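Long-range contacts in Cyclase/dehydrase (Mycobacterium smegmatis str. MC2 155, PDB 5Z8O), which is of unknown function but, as a START-superfamily protein of the polyketide cyclase and lipid transport family, probably binds a hydrophobic ligand: residues E73-T78 against R92-P97; E33-W38 against D54-G59; L80-H85 against E112-V117; K6-A11 against T103-D108. All blocks are in the same frame, centred on the assembly; numbering follows the deposited sequence.

Contact 1: residues E73-T78 against R92-P97; sequences ENQIFT and RFSIVP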
loop_
_atom_site.group_PDB
_atom_site.type_symbol
_atom_site.label_atom_id
_atom_site.label_comp_id
_atom_site.label_asym_id
_atom_site.label_seq_id
_atom_site.Cartn_x
_atom_site.Cartn_y
_atom_site.Cartn_z
ATOM N N GLU B 73 19.802 18.451 -1.818
ATOM C CA GLU B 73 19.805 18.604 -0.365
ATOM C C GLU B 73 18.554 19.307 0.147
ATOM O O GLU B 73 18.161 19.108 1.302
ATOM C CB GLU B 73 21.052 19.368 0.080
ATOM C CG GLU B 73 22.182 18.475 0.564
ATOM C CD GLU B 73 23.068 19.166 1.589
ATOM O OE1 GLU B 73 24.307 19.168 1.404
ATOM O OE2 GLU B 73 22.522 19.707 2.579
ATOM N N ASN B 74 17.914 20.121 -0.689
ATOM C CA ASN B 74 16.733 20.879 -0.297
ATOM C C ASN B 74 15.459 20.359 -0.950
ATOM O O ASN B 74 14.438 21.054 -0.931
ATOM C CB ASN B 74 16.923 22.352 -0.650
ATOM C CG ASN B 74 17.148 22.566 -2.136
ATOM O OD1 ASN B 74 17.698 21.700 -2.820
ATOM N ND2 ASN B 74 16.722 23.717 -2.643
ATOM N N GLN B 75 15.493 19.160 -1.526
ATOM C CA GLN B 75 14.416 18.668 -2.371
ATOM C C GLN B 75 13.897 17.324 -1.888
ATOM O O GLN B 75 14.666 16.465 -1.444
ATOM C CB GLN B 75 14.866 18.522 -3.828
ATOM C CG GLN B 75 14.651 19.749 -4.682
ATOM C CD GLN B 75 14.959 19.490 -6.142
ATOM O OE1 GLN B 75 14.580 18.457 -6.692
ATOM N NE2 GLN B 75 15.639 20.433 -6.781
ATOM N N ILE B 76 12.583 17.151 -1.995
ATOM C CA ILE B 76 11.923 15.869 -1.793
ATOM C C ILE B 76 11.058 15.635 -3.021
ATOM O O ILE B 76 10.300 16.519 -3.431
ATOM C CB ILE B 76 11.072 15.841 -0.507
ATOM C CG1 ILE B 76 11.908 16.260 0.705
ATOM C CG2 ILE B 76 10.472 14.455 -0.291
ATOM C CD1 ILE B 76 11.155 16.204 2.018
ATOM N N PHE B 77 11.172 14.446 -3.603
ATOM C CA PHE B 77 10.481 14.096 -4.836
ATOM C C PHE B 77 9.803 12.751 -4.647
ATOM O O PHE B 77 10.473 11.753 -4.358
ATOM C CB PHE B 77 11.471 14.072 -6.006
ATOM C CG PHE B 77 10.847 13.810 -7.344
ATOM C CD1 PHE B 77 10.012 14.743 -7.933
ATOM C CD2 PHE B 77 11.164 12.663 -8.051
ATOM C CE1 PHE B 77 9.458 14.510 -9.178
ATOM C CE2 PHE B 77 10.623 12.432 -9.300
ATOM C CZ PHE B 77 9.767 13.353 -9.863
ATOM N N THR B 78 8.482 12.725 -4.806
ATOM C CA THR B 78 7.701 11.508 -4.653
ATOM C C THR B 78 7.131 11.081 -5.998
ATOM O O THR B 78 6.752 11.919 -6.823
ATOM C CB THR B 78 6.563 11.697 -3.642
ATOM O OG1 THR B 78 5.681 12.735 -4.091
ATOM C CG2 THR B 78 7.119 12.052 -2.267
ATOM N N ARG B 92 7.281 17.322 -6.426
ATOM C CA ARG B 92 8.593 17.776 -5.981
ATOM C C ARG B 92 8.437 18.971 -5.051
ATOM O O ARG B 92 7.785 19.957 -5.411
ATOM C CB ARG B 92 9.473 18.140 -7.184
ATOM C CG ARG B 92 10.899 18.514 -6.839
ATOM C CD ARG B 92 11.652 18.960 -8.084
ATOM N NE ARG B 92 11.530 17.969 -9.152
ATOM C CZ ARG B 92 12.374 16.960 -9.347
ATOM N NH1 ARG B 92 13.419 16.798 -8.546
ATOM N NH2 ARG B 92 12.173 16.112 -10.345
ATOM N N PHE B 93 9.021 18.877 -3.855
ATOM C CA PHE B 93 9.105 19.990 -2.913
ATOM C C PHE B 93 10.525 20.538 -2.897
ATOM O O PHE B 93 11.479 19.775 -2.727
ATOM C CB PHE B 93 8.721 19.568 -1.492
ATOM C CG PHE B 93 7.330 19.032 -1.363
ATOM C CD1 PHE B 93 7.081 17.673 -1.469
ATOM C CD2 PHE B 93 6.269 19.886 -1.106
ATOM C CE1 PHE B 93 5.798 17.178 -1.335
ATOM C CE2 PHE B 93 4.985 19.398 -0.973
ATOM C CZ PHE B 93 4.749 18.042 -1.087
ATOM N N SER B 94 10.661 21.856 -3.056
ATOM C CA SER B 94 11.949 22.541 -2.966
ATOM C C SER B 94 11.856 23.645 -1.919
ATOM O O SER B 94 10.967 24.501 -1.995
ATOM C CB SER B 94 12.363 23.109 -4.323
ATOM O OG SER B 94 12.513 22.069 -5.274
ATOM N N ILE B 95 12.750 23.605 -0.931
ATOM C CA ILE B 95 12.735 24.517 0.211
ATOM C C ILE B 95 13.951 25.436 0.132
ATOM O O ILE B 95 15.093 24.978 0.268
ATOM C CB ILE B 95 12.705 23.742 1.536
ATOM C CG1 ILE B 95 11.379 22.993 1.662
ATOM C CG2 ILE B 95 12.913 24.684 2.715
ATOM C CD1 ILE B 95 11.408 21.848 2.646
ATOM N N VAL B 96 13.720 26.723 -0.101
ATOM C CA VAL B 96 14.786 27.716 -0.232
ATOM C C VAL B 96 14.620 28.781 0.845
ATOM O O VAL B 96 13.560 29.415 0.929
ATOM C CB VAL B 96 14.816 28.357 -1.627
ATOM C CG1 VAL B 96 15.912 29.413 -1.690
ATOM C CG2 VAL B 96 15.037 27.299 -2.691
ATOM N N PRO B 97 15.620 29.022 1.692
ATOM C CA PRO B 97 15.509 30.093 2.689
ATOM C C PRO B 97 15.445 31.459 2.023
ATOM O O PRO B 97 16.148 31.728 1.045
ATOM C CB PRO B 97 16.784 29.940 3.529
ATOM C CG PRO B 97 17.741 29.218 2.638
ATOM C CD PRO B 97 16.906 28.309 1.781
#
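Gln75 OE1 receives Arg92 NH1 at 2.7 Å, a side-chain bond between neighbouring strands that fixes the rotation of a guanidinium already resting on an aromatic ring. The oxygen sits at the edge of the guanidinium, close to its plane, while the amide of Gln75 stands almost perpendicular to that group, the two planes 87° apart. The flat side of the guanidinium is given to Phe77: the planes differ by only 18°, and Arg92 CZ lies 4.0 Å from the centroid of the Phe77 ring. This is an off-centre cation-pi stack, with Arg92 NH2 over the rim of the ring, 3.4 Å from Phe77 CE1. Arg92 reaches this place by running out straight from the strand and then bending at chi3 (-52°), which folds the guanidinium back across to its non-hydrogen-bonded partner, Phe77. Pro71 touches both Phe77 and Arg92 from a neighbouring loop. Farther along the same face Ser94 OG packs against Gln75 CG. Ile76 and Phe93, a hydrogen-bonded pair, point to the other face; Phe93 N gives to Ile76 O at 2.7 Å, Ile76 N gives to Phe93 O, and Ile95 N reaches Asn74 O at 3.1 Å where strand 75-83 begins. On that apolar face Phe93 and Ile95 meet helix 14-22. The antiparallel ladder thus separates two chemistries: hydrocarbon beneath the helix, and on the partly exposed face an arginine that gives an N-H to an amide oxygen and its flat side to a ring, which would probably favour a fixed orientation of the cation.

Contact 2: residues E33-W38 against D54-G59; sequences EIKGCW and DVEIQG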
loop_
_atom_site.group_PDB
_atom_site.type_symbol
_atom_site.label_atom_id
_atom_site.label_comp_id
_atom_site.label_asym_id
_atom_site.label_seq_id
_atom_site.Cartn_x
_atom_site.Cartn_y
_atom_site.Cartn_z
ATOM N N GLU B 33 -8.067 15.390 4.811
ATOM C CA GLU B 33 -8.425 14.327 3.882
ATOM C C GLU B 33 -7.427 13.177 3.879
ATOM O O GLU B 33 -7.657 12.178 3.192
ATOM C CB GLU B 33 -8.526 14.898 2.466
ATOM C CG GLU B 33 -9.495 16.051 2.340
ATOM C CD GLU B 33 -9.041 17.055 1.304
ATOM O OE1 GLU B 33 -8.367 16.647 0.335
ATOM O OE2 GLU B 33 -9.335 18.257 1.473
ATOM N N ILE B 34 -6.362 13.269 4.664
ATOM C CA ILE B 34 -5.377 12.202 4.788
ATOM C C ILE B 34 -5.625 11.503 6.115
ATOM O O ILE B 34 -5.470 12.100 7.185
ATOM C CB ILE B 34 -3.943 12.738 4.697
ATOM C CG1 ILE B 34 -3.686 13.338 3.312
ATOM C CG2 ILE B 34 -2.939 11.638 5.014
ATOM C CD1 ILE B 34 -2.293 13.901 3.136
ATOM N N LYS B 35 -6.055 10.246 6.045
ATOM C CA LYS B 35 -6.387 9.502 7.251
ATOM C C LYS B 35 -5.212 8.718 7.816
ATOM O O LYS B 35 -5.213 8.404 9.010
ATOM C CB LYS B 35 -7.555 8.550 6.967
ATOM C CG LYS B 35 -8.888 9.254 6.730
ATOM C CD LYS B 35 -8.923 10.635 7.375
ATOM C CE LYS B 35 -10.342 11.065 7.692
ATOM N NZ LYS B 35 -10.939 11.801 6.540
ATOM N N GLY B 36 -4.215 8.402 6.998
ATOM C CA GLY B 36 -3.064 7.669 7.483
ATOM C C GLY B 36 -1.903 7.787 6.526
ATOM O O GLY B 36 -2.086 7.955 5.317
ATOM N N CYS B 37 -0.699 7.692 7.075
ATOM C CA CYS B 37 0.505 7.650 6.259
ATOM C C CYS B 37 1.521 6.798 6.996
ATOM O O CYS B 37 1.796 7.039 8.174
ATOM C CB CYS B 37 1.061 9.050 5.993
ATOM S SG CYS B 37 2.501 9.043 4.907
ATOM N N TRP B 38 2.074 5.808 6.300
ATOM C CA TRP B 38 2.985 4.857 6.913
ATOM C C TRP B 38 4.241 4.726 6.071
ATOM O O TRP B 38 4.170 4.614 4.843
ATOM C CB TRP B 38 2.336 3.479 7.079
ATOM C CG TRP B 38 1.126 3.499 7.942
ATOM C CD1 TRP B 38 1.066 3.243 9.283
ATOM C CD2 TRP B 38 -0.216 3.759 7.520
ATOM N NE1 TRP B 38 -0.231 3.349 9.724
ATOM C CE2 TRP B 38 -1.038 3.660 8.659
ATOM C CE3 TRP B 38 -0.802 4.073 6.289
ATOM C CZ2 TRP B 38 -2.417 3.864 8.606
ATOM C CZ3 TRP B 38 -2.171 4.271 6.237
ATOM C CH2 TRP B 38 -2.962 4.166 7.389
ATOM N N ASP B 54 -3.173 6.903 2.842
ATOM C CA ASP B 54 -4.617 6.692 2.814
ATOM C C ASP B 54 -5.360 8.023 2.806
ATOM O O ASP B 54 -5.168 8.848 3.705
ATOM C CB ASP B 54 -5.070 5.836 3.997
ATOM C CG ASP B 54 -4.800 4.360 3.779
ATOM O OD1 ASP B 54 -3.957 4.032 2.918
ATOM O OD2 ASP B 54 -5.441 3.528 4.457
ATOM N N VAL B 55 -6.183 8.240 1.782
ATOM C CA VAL B 55 -6.965 9.463 1.663
ATOM C C VAL B 55 -8.434 9.070 1.757
ATOM O O VAL B 55 -8.825 7.973 1.346
ATOM C CB VAL B 55 -6.656 10.190 0.333
ATOM C CG1 VAL B 55 -7.583 11.375 0.108
ATOM C CG2 VAL B 55 -5.201 10.634 0.299
ATOM N N GLU B 56 -9.251 9.964 2.317
ATOM C CA GLU B 56 -10.694 9.764 2.384
ATOM C C GLU B 56 -11.412 10.999 1.864
ATOM O O GLU B 56 -11.168 12.110 2.350
ATOM C CB GLU B 56 -11.155 9.453 3.810
ATOM C CG GLU B 56 -12.571 8.900 3.877
ATOM C CD GLU B 56 -13.044 8.661 5.298
ATOM O OE1 GLU B 56 -13.686 9.566 5.872
ATOM O OE2 GLU B 56 -12.776 7.568 5.840
ATOM N N ILE B 57 -12.320 10.802 0.911
ATOM C CA ILE B 57 -13.100 11.889 0.329
ATOM C C ILE B 57 -14.552 11.441 0.255
ATOM O O ILE B 57 -14.862 10.446 -0.411
ATOM C CB ILE B 57 -12.582 12.291 -1.061
ATOM C CG1 ILE B 57 -11.176 12.886 -0.949
ATOM C CG2 ILE B 57 -13.533 13.280 -1.712
ATOM C CD1 ILE B 57 -10.481 13.078 -2.276
ATOM N N GLN B 58 -15.439 12.173 0.935
ATOM C CA GLN B 58 -16.854 11.807 1.046
ATOM C C GLN B 58 -17.016 10.402 1.615
ATOM O O GLN B 58 -17.864 9.627 1.171
ATOM C CB GLN B 58 -17.577 11.928 -0.299
ATOM C CG GLN B 58 -17.734 13.348 -0.809
ATOM C CD GLN B 58 -18.555 13.412 -2.086
ATOM O OE1 GLN B 58 -19.388 12.543 -2.346
ATOM N NE2 GLN B 58 -18.318 14.441 -2.893
ATOM N N GLY B 59 -16.189 10.066 2.602
ATOM C CA GLY B 59 -16.199 8.735 3.165
ATOM C C GLY B 59 -15.607 7.659 2.285
ATOM O O GLY B 59 -15.565 6.495 2.702
HETATM O O HOH W 1 -13.258 12.401 4.364
#
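A classic beta bulge interrupts the antiparallel hairpin of strands 34-42 and 48-57, with Lys35 and Gly36 together facing Asp54. Asp54 O is the shared acceptor: Lys35 N binds it at 2.9 Å, whereas Gly36 N, at 3.5 Å, makes only a weak bond. Regular pairing resumes on both sides, through Asp54 N to Gly36 O at 2.9 Å and through Glu56 N to Glu33 O. The extra residue moves the register by one between the pairs Ile34-Val55 and Gly36-Asp54. Ile34 and Val55 point to one face, Ile34 CG1 meeting Val55 CG2 at 4.3 Å. On the other face the indole of Trp38 reaches back along its own strand over Gly36, which has no side chain, so the ring lies close above the backbone. Its six-membered ring presents an edge to the carboxylate of Asp54, with Trp38 CZ3 3.6 Å from Asp54 CG and the two planes 76° apart. The stronger partner of that carboxylate is Arg52, whose NE forms a salt bridge with OD1, while the second subunit packs here through its Gln82 against Trp38 and its Asp84 against Asp54. Lys35 bends sharply at chi2 (-24°), which lays its chain across Glu56 CB and brings NZ to a long salt bridge with Glu56 OE1 at 3.6 Å. Water 1 adds a bond to Glu56 OE1 and a weak one to Lys35 NZ, and Pro32 O accepts a further bond from the same ammonium. The whole is a bulged beta hairpin at the edge of the curved antiparallel sheet found in the Bet v 1-like fold.

Contact 3: residues L80-H85 against E112-V117; sequences LQQGDH and EVKLPV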
loop_
_atom_site.group_PDB
_atom_site.type_symbol
_atom_site.label_atom_id
_atom_site.label_comp_id
_atom_site.label_asym_id
_atom_site.label_seq_id
_atom_site.Cartn_x
_atom_site.Cartn_y
_atom_site.Cartn_z
ATOM N N LEU B 80 4.363 8.215 -7.449
ATOM C CA LEU B 80 3.384 7.166 -7.212
ATOM C C LEU B 80 3.798 5.890 -7.934
ATOM O O LEU B 80 4.123 5.912 -9.122
ATOM C CB LEU B 80 2.002 7.614 -7.688
ATOM C CG LEU B 80 0.871 6.605 -7.472
ATOM C CD1 LEU B 80 0.593 6.431 -5.987
ATOM C CD2 LEU B 80 -0.388 7.020 -8.215
ATOM N N GLN B 81 3.811 4.781 -7.200
ATOM C CA GLN B 81 4.064 3.479 -7.800
ATOM C C GLN B 81 2.765 2.794 -8.198
ATOM O O GLN B 81 2.685 2.193 -9.274
ATOM C CB GLN B 81 4.851 2.594 -6.832
ATOM C CG GLN B 81 6.254 3.104 -6.547
ATOM C CD GLN B 81 6.909 2.376 -5.400
ATOM O OE1 GLN B 81 6.278 2.120 -4.376
ATOM N NE2 GLN B 81 8.187 2.048 -5.556
ATOM N N GLN B 82 1.753 2.863 -7.336
ATOM C CA GLN B 82 0.428 2.342 -7.647
ATOM C C GLN B 82 -0.554 3.035 -6.717
ATOM O O GLN B 82 -0.283 3.169 -5.521
ATOM C CB GLN B 82 0.362 0.814 -7.477
ATOM C CG GLN B 82 -0.943 0.154 -7.959
ATOM C CD GLN B 82 -2.150 0.424 -7.069
ATOM O OE1 GLN B 82 -2.014 0.714 -5.883
ATOM N NE2 GLN B 82 -3.341 0.348 -7.654
ATOM N N GLY B 83 -1.668 3.497 -7.267
ATOM C CA GLY B 83 -2.675 4.137 -6.447
ATOM C C GLY B 83 -4.028 4.064 -7.109
ATOM O O GLY B 83 -4.143 3.797 -8.310
ATOM N N ASP B 84 -5.062 4.292 -6.306
ATOM C CA ASP B 84 -6.399 4.427 -6.858
ATOM C C ASP B 84 -6.471 5.687 -7.711
ATOM O O ASP B 84 -5.865 6.710 -7.381
ATOM C CB ASP B 84 -7.446 4.485 -5.743
ATOM C CG ASP B 84 -7.537 3.191 -4.956
ATOM O OD1 ASP B 84 -8.045 2.191 -5.513
ATOM O OD2 ASP B 84 -7.117 3.176 -3.778
ATOM N N HIS B 85 -7.179 5.583 -8.839
ATOM C CA HIS B 85 -7.562 6.711 -9.685
ATOM C C HIS B 85 -6.420 7.293 -10.520
ATOM O O HIS B 85 -6.677 7.931 -11.546
ATOM C CB HIS B 85 -8.194 7.822 -8.837
ATOM C CG HIS B 85 -9.319 7.352 -7.969
ATOM N ND1 HIS B 85 -10.501 6.865 -8.483
ATOM C CD2 HIS B 85 -9.446 7.300 -6.622
ATOM C CE1 HIS B 85 -11.307 6.530 -7.491
ATOM N NE2 HIS B 85 -10.691 6.785 -6.352
ATOM N N GLU B 112 -1.425 12.048 -13.753
ATOM C CA GLU B 112 -2.174 11.379 -14.810
ATOM C C GLU B 112 -3.297 10.633 -14.105
ATOM O O GLU B 112 -3.043 9.944 -13.112
ATOM C CB GLU B 112 -1.311 10.344 -15.557
ATOM C CG GLU B 112 -0.273 10.763 -16.615
ATOM C CD GLU B 112 -0.722 11.826 -17.581
ATOM O OE1 GLU B 112 0.090 12.717 -17.900
ATOM O OE2 GLU B 112 -1.880 11.763 -18.038
ATOM N N VAL B 113 -4.524 10.743 -14.603
ATOM C CA VAL B 113 -5.645 10.043 -13.982
ATOM C C VAL B 113 -6.038 8.879 -14.879
ATOM O O VAL B 113 -5.836 8.911 -16.098
ATOM C CB VAL B 113 -6.851 10.967 -13.702
ATOM C CG1 VAL B 113 -6.491 12.005 -12.646
ATOM C CG2 VAL B 113 -7.317 11.637 -14.976
ATOM N N LYS B 114 -6.622 7.843 -14.266
ATOM C CA LYS B 114 -6.958 6.635 -15.019
ATOM C C LYS B 114 -8.098 6.886 -15.995
ATOM O O LYS B 114 -8.017 6.496 -17.166
ATOM C CB LYS B 114 -7.309 5.485 -14.073
ATOM C CG LYS B 114 -6.115 4.931 -13.314
ATOM C CD LYS B 114 -6.539 3.935 -12.247
ATOM C CE LYS B 114 -5.324 3.332 -11.551
ATOM N NZ LYS B 114 -5.668 2.140 -10.731
ATOM N N LEU B 115 -9.166 7.533 -15.541
ATOM C CA LEU B 115 -10.270 7.827 -16.436
ATOM C C LEU B 115 -9.861 8.893 -17.450
ATOM O O LEU B 115 -8.988 9.723 -17.177
ATOM C CB LEU B 115 -11.496 8.290 -15.656
ATOM C CG LEU B 115 -11.972 7.345 -14.555
ATOM C CD1 LEU B 115 -12.711 8.108 -13.478
ATOM C CD2 LEU B 115 -12.858 6.268 -15.168
ATOM N N PRO B 116 -10.467 8.882 -18.642
ATOM C CA PRO B 116 -10.087 9.862 -19.667
ATOM C C PRO B 116 -10.603 11.259 -19.365
ATOM O O PRO B 116 -11.375 11.822 -20.147
ATOM C CB PRO B 116 -10.728 9.296 -20.942
ATOM C CG PRO B 116 -11.916 8.534 -20.444
ATOM C CD PRO B 116 -11.491 7.938 -19.125
ATOM N N VAL B 117 -10.176 11.832 -18.244
ATOM C CA VAL B 117 -10.543 13.202 -17.901
ATOM C C VAL B 117 -9.712 14.127 -18.778
ATOM O O VAL B 117 -8.506 13.894 -18.948
ATOM C CB VAL B 117 -10.325 13.488 -16.406
ATOM C CG1 VAL B 117 -10.685 14.931 -16.080
ATOM C CG2 VAL B 117 -11.153 12.532 -15.560
HETATM O O HOH W 2 -3.276 0.650 -10.476
HETATM O O HOH W 3 -9.349 8.144 -12.603
HETATM O O HOH W 4 -8.762 3.237 -9.579
#
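Lys114 and His85 make the direct grip of this contact, Lys114 N giving to His85 O at 2.7 Å. The bond is fairly straight at nitrogen, 163°, but the donor stands 34° off the plane of the carbonyl. Beside it Val113 CA approaches the same oxygen, and water 3 donates to it at 2.9 Å while accepting from Leu115 N, a bridge that carries the link one residue further. The lysine side chain then runs back along the segment 80-85. Its chain is extended beyond CG, and that straight run lays the methylenes alongside the backbone of His85 until Lys114 NZ arrives near Gly83 O, a weak bond at 3.3 Å. Two waters extend the reach of the ammonium: water 2 accepts from both Lys114 NZ and Gln82 NE2, and water 4 accepts from His85 N and, weakly, from NZ. In the next shell, Gln82 OE1 is held by Arg52 of the second subunit, which also forms a salt bridge with Asp84 OD2; the latter oxygen accepts Val63 N as well. The glutamine that shares water 2 with the lysine is therefore probably positioned in part by the second subunit. Val113, at the end of its strand, rests on Val122 of helix 119-144. Gln81 and Gln82 form a classic beta bulge opposite Ile65, and His85, with positive phi (75°), carries the chain round toward strand 86-97. The arrangement is that of a beta-hairpin turn tied to the end of a nearby strand, at the strand ends of the antiparallel sheet of the Bet v 1-like fold.

Contact 4: residues K6-A11 against T103-D108; sequences KTVEVA and TLLQVD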
loop_
_atom_site.group_PDB
_atom_site.type_symbol
_atom_site.label_atom_id
_atom_site.label_comp_id
_atom_site.label_asym_id
_atom_site.label_seq_id
_atom_site.Cartn_x
_atom_site.Cartn_y
_atom_site.Cartn_z
ATOM N N LYS B 6 3.222 25.555 -7.733
ATOM C CA LYS B 6 2.819 26.548 -6.750
ATOM C C LYS B 6 4.031 26.987 -5.946
ATOM O O LYS B 6 4.794 26.150 -5.457
ATOM C CB LYS B 6 1.743 25.994 -5.819
ATOM C CG LYS B 6 1.543 26.834 -4.587
ATOM C CD LYS B 6 0.085 26.984 -4.254
ATOM C CE LYS B 6 -0.112 28.189 -3.363
ATOM N NZ LYS B 6 -0.673 29.341 -4.120
ATOM N N THR B 7 4.202 28.298 -5.811
ATOM C CA THR B 7 5.223 28.876 -4.950
ATOM C C THR B 7 4.531 29.673 -3.854
ATOM O O THR B 7 3.619 30.457 -4.136
ATOM C CB THR B 7 6.175 29.772 -5.746
ATOM O OG1 THR B 7 6.720 29.031 -6.844
ATOM C CG2 THR B 7 7.317 30.233 -4.869
ATOM N N VAL B 8 4.957 29.473 -2.610
ATOM C CA VAL B 8 4.376 30.175 -1.473
ATOM C C VAL B 8 5.492 30.586 -0.520
ATOM O O VAL B 8 6.437 29.825 -0.284
ATOM C CB VAL B 8 3.314 29.311 -0.755
ATOM C CG1 VAL B 8 3.905 27.980 -0.306
ATOM C CG2 VAL B 8 2.715 30.064 0.424
ATOM N N GLU B 9 5.393 31.804 0.005
ATOM C CA GLU B 9 6.285 32.273 1.056
ATOM C C GLU B 9 5.692 31.876 2.402
ATOM O O GLU B 9 4.521 32.157 2.676
ATOM C CB GLU B 9 6.463 33.790 0.980
ATOM C CG GLU B 9 7.291 34.262 -0.201
ATOM C CD GLU B 9 7.551 35.760 -0.181
ATOM O OE1 GLU B 9 6.806 36.506 -0.855
ATOM O OE2 GLU B 9 8.483 36.193 0.520
ATOM N N VAL B 10 6.500 31.232 3.239
ATOM C CA VAL B 10 6.045 30.712 4.522
ATOM C C VAL B 10 6.851 31.364 5.636
ATOM O O VAL B 10 8.070 31.532 5.519
ATOM C CB VAL B 10 6.168 29.174 4.587
ATOM C CG1 VAL B 10 5.577 28.649 5.879
ATOM C CG2 VAL B 10 5.484 28.529 3.388
ATOM N N ALA B 11 6.166 31.718 6.723
ATOM C CA ALA B 11 6.787 32.420 7.846
ATOM C C ALA B 11 7.385 31.421 8.839
ATOM O O ALA B 11 6.988 31.326 10.001
ATOM C CB ALA B 11 5.774 33.338 8.519
ATOM N N THR B 103 10.847 31.389 4.397
ATOM C CA THR B 103 11.376 30.517 3.357
ATOM C C THR B 103 10.393 30.415 2.199
ATOM O O THR B 103 9.189 30.644 2.346
ATOM C CB THR B 103 11.682 29.112 3.890
ATOM O OG1 THR B 103 10.533 28.592 4.573
ATOM C CG2 THR B 103 12.846 29.160 4.844
ATOM N N LEU B 104 10.934 30.056 1.039
ATOM C CA LEU B 104 10.157 29.854 -0.176
ATOM C C LEU B 104 9.947 28.357 -0.381
ATOM O O LEU B 104 10.917 27.589 -0.422
ATOM C CB LEU B 104 10.868 30.481 -1.377
ATOM C CG LEU B 104 10.179 30.446 -2.743
ATOM C CD1 LEU B 104 10.537 31.684 -3.542
ATOM C CD2 LEU B 104 10.557 29.195 -3.525
ATOM N N LEU B 105 8.686 27.942 -0.482
ATOM C CA LEU B 105 8.332 26.568 -0.816
ATOM C C LEU B 105 7.888 26.490 -2.272
ATOM O O LEU B 105 6.942 27.175 -2.676
ATOM C CB LEU B 105 7.227 26.044 0.098
ATOM C CG LEU B 105 6.757 24.636 -0.281
ATOM C CD1 LEU B 105 7.824 23.586 0.015
ATOM C CD2 LEU B 105 5.452 24.295 0.407
ATOM N N GLN B 106 8.575 25.662 -3.055
ATOM C CA GLN B 106 8.246 25.431 -4.455
ATOM C C GLN B 106 7.731 24.007 -4.607
ATOM O O GLN B 106 8.443 23.053 -4.282
ATOM C CB GLN B 106 9.469 25.654 -5.346
ATOM C CG GLN B 106 9.263 25.243 -6.793
ATOM C CD GLN B 106 8.170 26.040 -7.459
ATOM O OE1 GLN B 106 8.009 27.230 -7.191
ATOM N NE2 GLN B 106 7.403 25.389 -8.326
ATOM N N VAL B 107 6.496 23.861 -5.084
ATOM C CA VAL B 107 5.873 22.550 -5.259
ATOM C C VAL B 107 5.482 22.393 -6.722
ATOM O O VAL B 107 4.757 23.234 -7.270
ATOM C CB VAL B 107 4.652 22.362 -4.344
ATOM C CG1 VAL B 107 4.209 20.904 -4.355
ATOM C CG2 VAL B 107 4.975 22.807 -2.930
ATOM N N ASP B 108 5.964 21.324 -7.352
ATOM C CA ASP B 108 5.529 20.922 -8.682
ATOM C C ASP B 108 4.745 19.622 -8.577
ATOM O O ASP B 108 5.149 18.706 -7.857
ATOM C CB ASP B 108 6.716 20.726 -9.628
ATOM C CG ASP B 108 7.523 21.988 -9.818
ATOM O OD1 ASP B 108 8.731 21.874 -10.104
ATOM O OD2 ASP B 108 6.957 23.092 -9.681
#
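Strands 4-10 and 103-113 run antiparallel here, their short axes 4.8 Å apart at closest and 159° between directions, and six backbone bonds join them without interruption. Lys6 with Val107, Val8 with Leu105 and Val10 with Thr103 are hydrogen-bonded pairs, each closed by two bonds; Lys6 N to Val107 O is the shortest, 2.8 Å, and Val8 N to Leu105 O is 3.0 Å. The side chains of these pairs share one face. Val8 and Leu105 run alongside each other there, with Val8 CG1 3.9 Å from Leu105 CB; a chi1 of 57° turns CG1 in over the backbone, flanked by N and C, and sets that methyl against its neighbour. Helix 119-144 meets this face, Leu137 touching Leu105 and Leu130 touching Val107, and Lys6 NZ forms a salt bridge with Glu131 of the same helix. On the other face Thr7 CG2 packs into the branch of Leu104, 3.6 Å from its CG. Gln106 NE2 is modelled giving to Asp108 OD2, which lies in the amide plane and is shared with Ser5 OG, but Thr7 OG1 comes too close to Gln106 OE1, leaving the exact placing of this amide uncertain. The chemistry divides accordingly: branched aliphatic groups seal the sheet against the long helix, which Lys6 joins through Glu131, while the other face is mixed, Thr7, Glu9 and Gln106 beside Leu104.

Overall arrangement
The four contacts sample one antiparallel sheet whose two outermost strands, 4-10 and 34-42, are the first two in the chain. Contacts 1 and 4 are neighbours, centres about 10 Å apart, joined directly where Ser94 N meets Gln106 O at 2.8 Å and Val96 O meets Leu104 N at 2.7 Å; together they run from strand 75-83 to the edge strand 4-10. Contact 2 sits at the other edge, about 24 Å from each between centres. Contact 3, about 16 Å from contact 2, uses the far ends of strands that also serve contacts 1 and 4. Contacts 2 and 3 both touch the second subunit, whereas contacts 1 and 4 instead face helices of their own chain.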